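Iron(3+)-hydroxamate-binding protein FhuD (Bacillus subtilis subsp. subtilis, PDB 3G9Q) binds iron(3+)-hydroxamate complexes and hands them to the membrane permease of the FhuCBGD ABC transporter, which imports ferrichrome and coprogen. Local coordinates at residues Gly168-Ile172 with Tyr173-Gly177; Gly260-Glu263 with Phe264-Ser268. All blocks are in the same frame, centred on the assembly; numbering follows the deposited sequence.

Both contacts are local turns of helix in the half of the molecule built round the mixed sheet, their centres about 12 Å apart, and they pack on one another. Interaction 1 holds the whole of the short helix 169-175, with the residue before it and its exit; interaction 2 is the middle of helix 255-270. Both are partly buried: I171, I172 and L176 of the first lie inside against I265 of the second in one aliphatic layer, with L262 also touching I171, while K174, E263 and E267 are on the exposed sides. Helix 169-175 widens its hydrogen-bond pattern as it ends, while 260-268 keeps a regular pattern and adds hydroxyl bonds from T266 and S268.

Interaction 1 of 2, residues Gly168-Ile172 with Tyr173-Gly177; sequences GGSII and YKDLG
Y173 N bonds back to G169 O near the start of helix 169-175, a short helix following strand 157-161, and this local contact runs from there to G177, which has left the helical backbone angles. The bond measures 3.0 Å between Y173 N and G169 O and is nearly straight, at 168°. At the next carbonyl the spacing widens: D175 N reaches S170 O at 3.2 Å, a bond five residues long that marks a pi-type turn, while K174 N gives the same S170 O a weak, bent bond. L176 N continues the wider step to I171 O at 2.8 Å, and G177 follows with positive phi.

Among the side chains, I172 lays its CG2 over one face of the Y173 ring, 4.0 Å from the centroid and displaced toward the rim, a CH-pi contact between neighbours. CG2 gets there because it stands anti to the backbone N of I172, beside the carbonyl carbon. The other branch of I172 goes to L176, its CD1 lying 3.6 Å from L176 CD1. The Y173 hydroxyl is hydrogen-bonded to the carbonyl of I148 on strand 148-154, which ties the ring to the sheet.

The chemistry thus divides: the wider turn lets one carbonyl, S170 O, serve two amides unequally, while I172 spreads its two branches between an aromatic face and an aliphatic partner.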
ATOM      1  N   GLY A 168       1.502  -5.460   1.161  1.00 52.64           N
ATOM      2  CA  GLY A 168       0.480  -6.488   1.046  1.00 42.48           C
ATOM      3  C   GLY A 168       0.350  -7.378   2.263  1.00 44.37           C
ATOM      4  O   GLY A 168      -0.351  -8.390   2.223  1.00 43.53           O
ATOM      5  N   GLY A 169       1.027  -6.997   3.343  1.00 36.04           N
ATOM      6  CA  GLY A 169       0.981  -7.772   4.567  1.00 39.41           C
ATOM      7  C   GLY A 169      -0.410  -7.938   5.148  1.00 40.83           C
ATOM      8  O   GLY A 169      -0.845  -9.061   5.378  1.00 35.20           O
ATOM      9  N   SER A 170      -1.124  -6.838   5.382  1.00 42.07           N
ATOM     10  CA  SER A 170      -2.457  -6.948   5.958  1.00 47.25           C
ATOM     11  C   SER A 170      -3.406  -7.647   4.993  1.00 50.73           C
ATOM     12  O   SER A 170      -4.372  -8.276   5.421  1.00 48.25           O
ATOM     13  CB  SER A 170      -3.015  -5.566   6.352  1.00 51.47           C
ATOM     14  OG  SER A 170      -3.532  -4.842   5.242  1.00 60.04           O
ATOM     15  N   ILE A 171      -3.125  -7.557   3.694  1.00 51.19           N
ATOM     16  CA  ILE A 171      -3.985  -8.199   2.695  1.00 53.94           C
ATOM     17  C   ILE A 171      -3.859  -9.723   2.782  1.00 59.79           C
ATOM     18  O   ILE A 171      -4.842 -10.463   2.970  1.00 56.18           O
ATOM     19  CB  ILE A 171      -3.602  -7.789   1.228  1.00 50.74           C
ATOM     20  CG1 ILE A 171      -3.117  -6.334   1.173  1.00 60.14           C
ATOM     21  CG2 ILE A 171      -4.794  -7.974   0.314  1.00 26.08           C
ATOM     22  CD1 ILE A 171      -4.098  -5.236   1.663  1.00 71.55           C
ATOM     23  N   ILE A 172      -2.617 -10.172   2.645  1.00 56.75           N
ATOM     24  CA  ILE A 172      -2.263 -11.583   2.647  1.00 50.98           C
ATOM     25  C   ILE A 172      -2.460 -12.354   3.950  1.00 50.36           C
ATOM     26  O   ILE A 172      -2.967 -13.485   3.937  1.00 47.46           O
ATOM     27  CB  ILE A 172      -0.814 -11.732   2.171  1.00 40.60           C
ATOM     28  CG1 ILE A 172      -0.767 -11.371   0.677  1.00 27.59           C
ATOM     29  CG2 ILE A 172      -0.298 -13.109   2.491  1.00 27.27           C
ATOM     30  CD1 ILE A 172      -1.275 -12.462  -0.251  1.00 70.66           C
ATOM     31  N   TYR A 173      -2.088 -11.753   5.072  1.00 37.67           N
ATOM     32  CA  TYR A 173      -2.211 -12.460   6.325  1.00 38.59           C
ATOM     33  C   TYR A 173      -3.490 -12.232   7.107  1.00 41.67           C
ATOM     34  O   TYR A 173      -3.761 -12.978   8.041  1.00 47.04           O
ATOM     35  CB  TYR A 173      -0.990 -12.171   7.197  1.00 35.89           C
ATOM     36  CG  TYR A 173       0.318 -12.636   6.592  1.00 46.89           C
ATOM     37  CD1 TYR A 173       1.375 -11.743   6.405  1.00 48.17           C
ATOM     38  CD2 TYR A 173       0.500 -13.967   6.186  1.00 51.92           C
ATOM     39  CE1 TYR A 173       2.577 -12.152   5.830  1.00 44.87           C
ATOM     40  CE2 TYR A 173       1.708 -14.387   5.607  1.00 40.47           C
ATOM     41  CZ  TYR A 173       2.735 -13.467   5.436  1.00 50.97           C
ATOM     42  OH  TYR A 173       3.923 -13.853   4.865  1.00 56.57           O
ATOM     43  N   LYS A 174      -4.284 -11.227   6.729  1.00 49.98           N
ATOM     44  CA  LYS A 174      -5.543 -10.934   7.435  1.00 55.03           C
ATOM     45  C   LYS A 174      -6.791 -11.055   6.557  1.00 56.61           C
ATOM     46  O   LYS A 174      -7.721 -11.784   6.897  1.00 52.77           O
ATOM     47  CB  LYS A 174      -5.538  -9.520   8.031  1.00 62.65           C
ATOM     48  CG  LYS A 174      -4.465  -9.214   9.049  1.00 65.34           C
ATOM     49  CD  LYS A 174      -4.764  -7.886   9.742  1.00 70.05           C
ATOM     50  CE  LYS A 174      -5.981  -8.002  10.673  1.00 74.48           C
ATOM     51  NZ  LYS A 174      -5.801  -9.081  11.701  1.00 70.57           N
ATOM     52  N   ASP A 175      -6.827 -10.320   5.445  1.00 50.95           N
ATOM     53  CA  ASP A 175      -7.982 -10.367   4.550  1.00 49.38           C
ATOM     54  C   ASP A 175      -8.098 -11.703   3.820  1.00 51.85           C
ATOM     55  O   ASP A 175      -9.195 -12.209   3.614  1.00 50.53           O
ATOM     56  CB  ASP A 175      -7.918  -9.255   3.497  1.00 53.55           C
ATOM     57  CG  ASP A 175      -7.960  -7.868   4.096  1.00 50.69           C
ATOM     58  OD1 ASP A 175      -6.911  -7.404   4.575  1.00 54.74           O
ATOM     59  OD2 ASP A 175      -9.044  -7.239   4.086  1.00 56.38           O
ATOM     60  N   LEU A 176      -6.964 -12.265   3.419  1.00 44.71           N
ATOM     61  CA  LEU A 176      -6.969 -13.529   2.703  1.00 45.75           C
ATOM     62  C   LEU A 176      -6.747 -14.729   3.631  1.00 46.98           C
ATOM     63  O   LEU A 176      -6.873 -15.889   3.219  1.00 50.57           O
ATOM     64  CB  LEU A 176      -5.904 -13.504   1.604  1.00 51.61           C
ATOM     65  CG  LEU A 176      -6.103 -12.489   0.470  1.00 47.05           C
ATOM     66  CD1 LEU A 176      -4.876 -12.481  -0.407  1.00 49.21           C
ATOM     67  CD2 LEU A 176      -7.336 -12.830  -0.343  1.00 44.32           C
ATOM     68  N   GLY A 177      -6.419 -14.437   4.887  1.00 45.30           N
ATOM     69  CA  GLY A 177      -6.189 -15.478   5.877  1.00 37.48           C
ATOM     70  C   GLY A 177      -5.198 -16.550   5.457  1.00 51.44           C
ATOM     71  O   GLY A 177      -5.325 -17.711   5.855  1.00 50.30           O
TER

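Interaction 2 of 2, residues Gly260-Glu263 with Phe264-Ser268; sequences GQLE and FITES
T266 grips the carbonyl of L262 twice, a local contact one helical turn long. Its hydroxyl OG1 donates to L262 O at 2.7 Å, and its amide N reaches the same oxygen at 3.1 Å. The amide comes from above the carbonyl plane, whereas the hydroxyl is tilted only 20° from it. With OG1 beside the backbone N (chi1 -52°), the hydroxyl folds back along the helix and meets its acceptor there. L262 CD1 passes 3.7 Å from T266 OG1, a methyl against the hydroxyl, and the same methyl approaches I265 CD1 more loosely.

The backbone keeps regular i to i+4 bonds. F264 N bonds to G260 O at 3.2 Å, and E267 N to E263 O at 2.8 Å and nearly straight; the bond from I265 N to Q261 O is less certain.

S268, two residues on, makes the same kind of paired hydrogen bond: its OG and N both reach F264 O, from opposite faces of the carbonyl plane. S268 OG also sits over one face of the F264 ring, toward its rim. Both hydroxyls therefore find acceptors in their own helix, a usual way for serine and threonine to satisfy a polar group where a helix packs against others.

Farther out, the F264 ring meets the ring of F212 from strand 210-215 with planes inclined at about 65°, and F264 and S268 also touch Y243 of strand 242-244. T266 faces A135 and I139 of the long helix 118-143, and L262 touches W128 there. Helix 255-270 accordingly lies between helix 118-143 and the mixed sheet, with helix 169-175 against its L262 and I265.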
ATOM      1  N   GLY A 260      -5.582  -2.675  -6.671  1.00 42.25           N
ATOM      2  CA  GLY A 260      -4.552  -3.103  -7.602  1.00 45.11           C
ATOM      3  C   GLY A 260      -3.642  -4.181  -7.029  1.00 45.09           C
ATOM      4  O   GLY A 260      -3.240  -5.118  -7.733  1.00 40.12           O
ATOM      5  N   GLN A 261      -3.312  -4.044  -5.746  1.00 40.06           N
ATOM      6  CA  GLN A 261      -2.460  -5.016  -5.056  1.00 36.65           C
ATOM      7  C   GLN A 261      -3.156  -6.361  -4.880  1.00 30.71           C
ATOM      8  O   GLN A 261      -2.519  -7.396  -5.021  1.00 36.60           O
ATOM      9  CB  GLN A 261      -2.041  -4.492  -3.677  1.00 33.55           C
ATOM     10  CG  GLN A 261      -1.296  -3.179  -3.702  1.00 33.49           C
ATOM     11  CD  GLN A 261      -0.967  -2.676  -2.313  1.00 43.25           C
ATOM     12  OE1 GLN A 261      -0.293  -1.658  -2.157  1.00 49.98           O
ATOM     13  NE2 GLN A 261      -1.445  -3.383  -1.295  1.00 38.13           N
ATOM     14  N   LEU A 262      -4.453  -6.353  -4.570  1.00 38.11           N
ATOM     15  CA  LEU A 262      -5.177  -7.605  -4.381  1.00 38.02           C
ATOM     16  C   LEU A 262      -5.318  -8.334  -5.691  1.00 34.75           C
ATOM     17  O   LEU A 262      -5.403  -9.552  -5.702  1.00 40.79           O
ATOM     18  CB  LEU A 262      -6.569  -7.379  -3.781  1.00 36.42           C
ATOM     19  CG  LEU A 262      -7.422  -8.652  -3.574  1.00 22.24           C
ATOM     20  CD1 LEU A 262      -6.680  -9.690  -2.745  1.00 23.51           C
ATOM     21  CD2 LEU A 262      -8.722  -8.285  -2.884  1.00 31.05           C
ATOM     22  N   GLU A 263      -5.352  -7.595  -6.795  1.00 43.26           N
ATOM     23  CA  GLU A 263      -5.468  -8.223  -8.110  1.00 49.39           C
ATOM     24  C   GLU A 263      -4.141  -8.937  -8.396  1.00 47.51           C
ATOM     25  O   GLU A 263      -4.115 -10.107  -8.789  1.00 47.40           O
ATOM     26  CB  GLU A 263      -5.757  -7.162  -9.181  1.00 52.46           C
ATOM     27  CG  GLU A 263      -6.161  -7.706 -10.559  1.00 76.27           C
ATOM     28  CD  GLU A 263      -6.236  -6.598 -11.634  1.00 89.64           C
ATOM     29  OE1 GLU A 263      -6.972  -5.596 -11.425  1.00 90.38           O
ATOM     30  OE2 GLU A 263      -5.562  -6.732 -12.689  1.00 89.38           O
ATOM     31  N   PHE A 264      -3.036  -8.239  -8.169  1.00 41.78           N
ATOM     32  CA  PHE A 264      -1.734  -8.835  -8.403  1.00 40.50           C
ATOM     33  C   PHE A 264      -1.489 -10.064  -7.525  1.00 39.52           C
ATOM     34  O   PHE A 264      -0.932 -11.056  -7.997  1.00 38.20           O
ATOM     35  CB  PHE A 264      -0.636  -7.806  -8.172  1.00 36.71           C
ATOM     36  CG  PHE A 264       0.734  -8.400  -8.129  1.00 38.22           C
ATOM     37  CD1 PHE A 264       1.318  -8.907  -9.270  1.00 39.28           C
ATOM     38  CD2 PHE A 264       1.432  -8.476  -6.936  1.00 42.29           C
ATOM     39  CE1 PHE A 264       2.580  -9.480  -9.223  1.00 42.89           C
ATOM     40  CE2 PHE A 264       2.697  -9.050  -6.882  1.00 41.53           C
ATOM     41  CZ  PHE A 264       3.267  -9.551  -8.030  1.00 40.16           C
ATOM     42  N   ILE A 265      -1.888  -9.987  -6.255  1.00 30.22           N
ATOM     43  CA  ILE A 265      -1.729 -11.097  -5.315  1.00 39.96           C
ATOM     44  C   ILE A 265      -2.487 -12.331  -5.850  1.00 43.92           C
ATOM     45  O   ILE A 265      -1.918 -13.415  -6.004  1.00 35.70           O
ATOM     46  CB  ILE A 265      -2.319 -10.756  -3.901  1.00 45.57           C
ATOM     47  CG1 ILE A 265      -1.634  -9.508  -3.302  1.00 34.45           C
ATOM     48  CG2 ILE A 265      -2.215 -11.988  -2.982  1.00 23.68           C
ATOM     49  CD1 ILE A 265      -2.327  -8.923  -2.075  1.00 62.22           C
ATOM     50  N   THR A 266      -3.776 -12.133  -6.135  1.00 45.58           N
ATOM     51  CA  THR A 266      -4.665 -13.178  -6.630  1.00 42.61           C
ATOM     52  C   THR A 266      -4.210 -13.781  -7.952  1.00 49.06           C
ATOM     53  O   THR A 266      -4.083 -15.003  -8.067  1.00 49.96           O
ATOM     54  CB  THR A 266      -6.091 -12.634  -6.790  1.00 51.76           C
ATOM     55  OG1 THR A 266      -6.503 -12.014  -5.562  1.00 40.47           O
ATOM     56  CG2 THR A 266      -7.048 -13.763  -7.143  1.00 48.76           C
ATOM     57  N   GLU A 267      -3.966 -12.934  -8.949  1.00 43.74           N
ATOM     58  CA  GLU A 267      -3.511 -13.428 -10.237  1.00 43.71           C
ATOM     59  C   GLU A 267      -2.260 -14.293 -10.076  1.00 50.07           C
ATOM     60  O   GLU A 267      -2.205 -15.400 -10.606  1.00 45.25           O
ATOM     61  CB  GLU A 267      -3.220 -12.268 -11.196  1.00 42.20           C
ATOM     62  CG  GLU A 267      -2.577 -12.708 -12.514  1.00 48.94           C
ATOM     63  CD  GLU A 267      -3.448 -13.673 -13.329  1.00 63.91           C
ATOM     64  OE1 GLU A 267      -2.901 -14.330 -14.243  1.00 59.96           O
ATOM     65  OE2 GLU A 267      -4.672 -13.777 -13.078  1.00 58.73           O
ATOM     66  N   SER A 268      -1.266 -13.789  -9.340  1.00 52.68           N
ATOM     67  CA  SER A 268      -0.008 -14.511  -9.114  1.00 44.70           C
ATOM     68  C   SER A 268      -0.241 -15.885  -8.520  1.00 44.52           C
ATOM     69  O   SER A 268       0.315 -16.871  -8.997  1.00 49.85           O
ATOM     70  CB  SER A 268       0.897 -13.743  -8.146  1.00 38.59           C
ATOM     71  OG  SER A 268       1.106 -12.405  -8.538  1.00 37.77           O
TER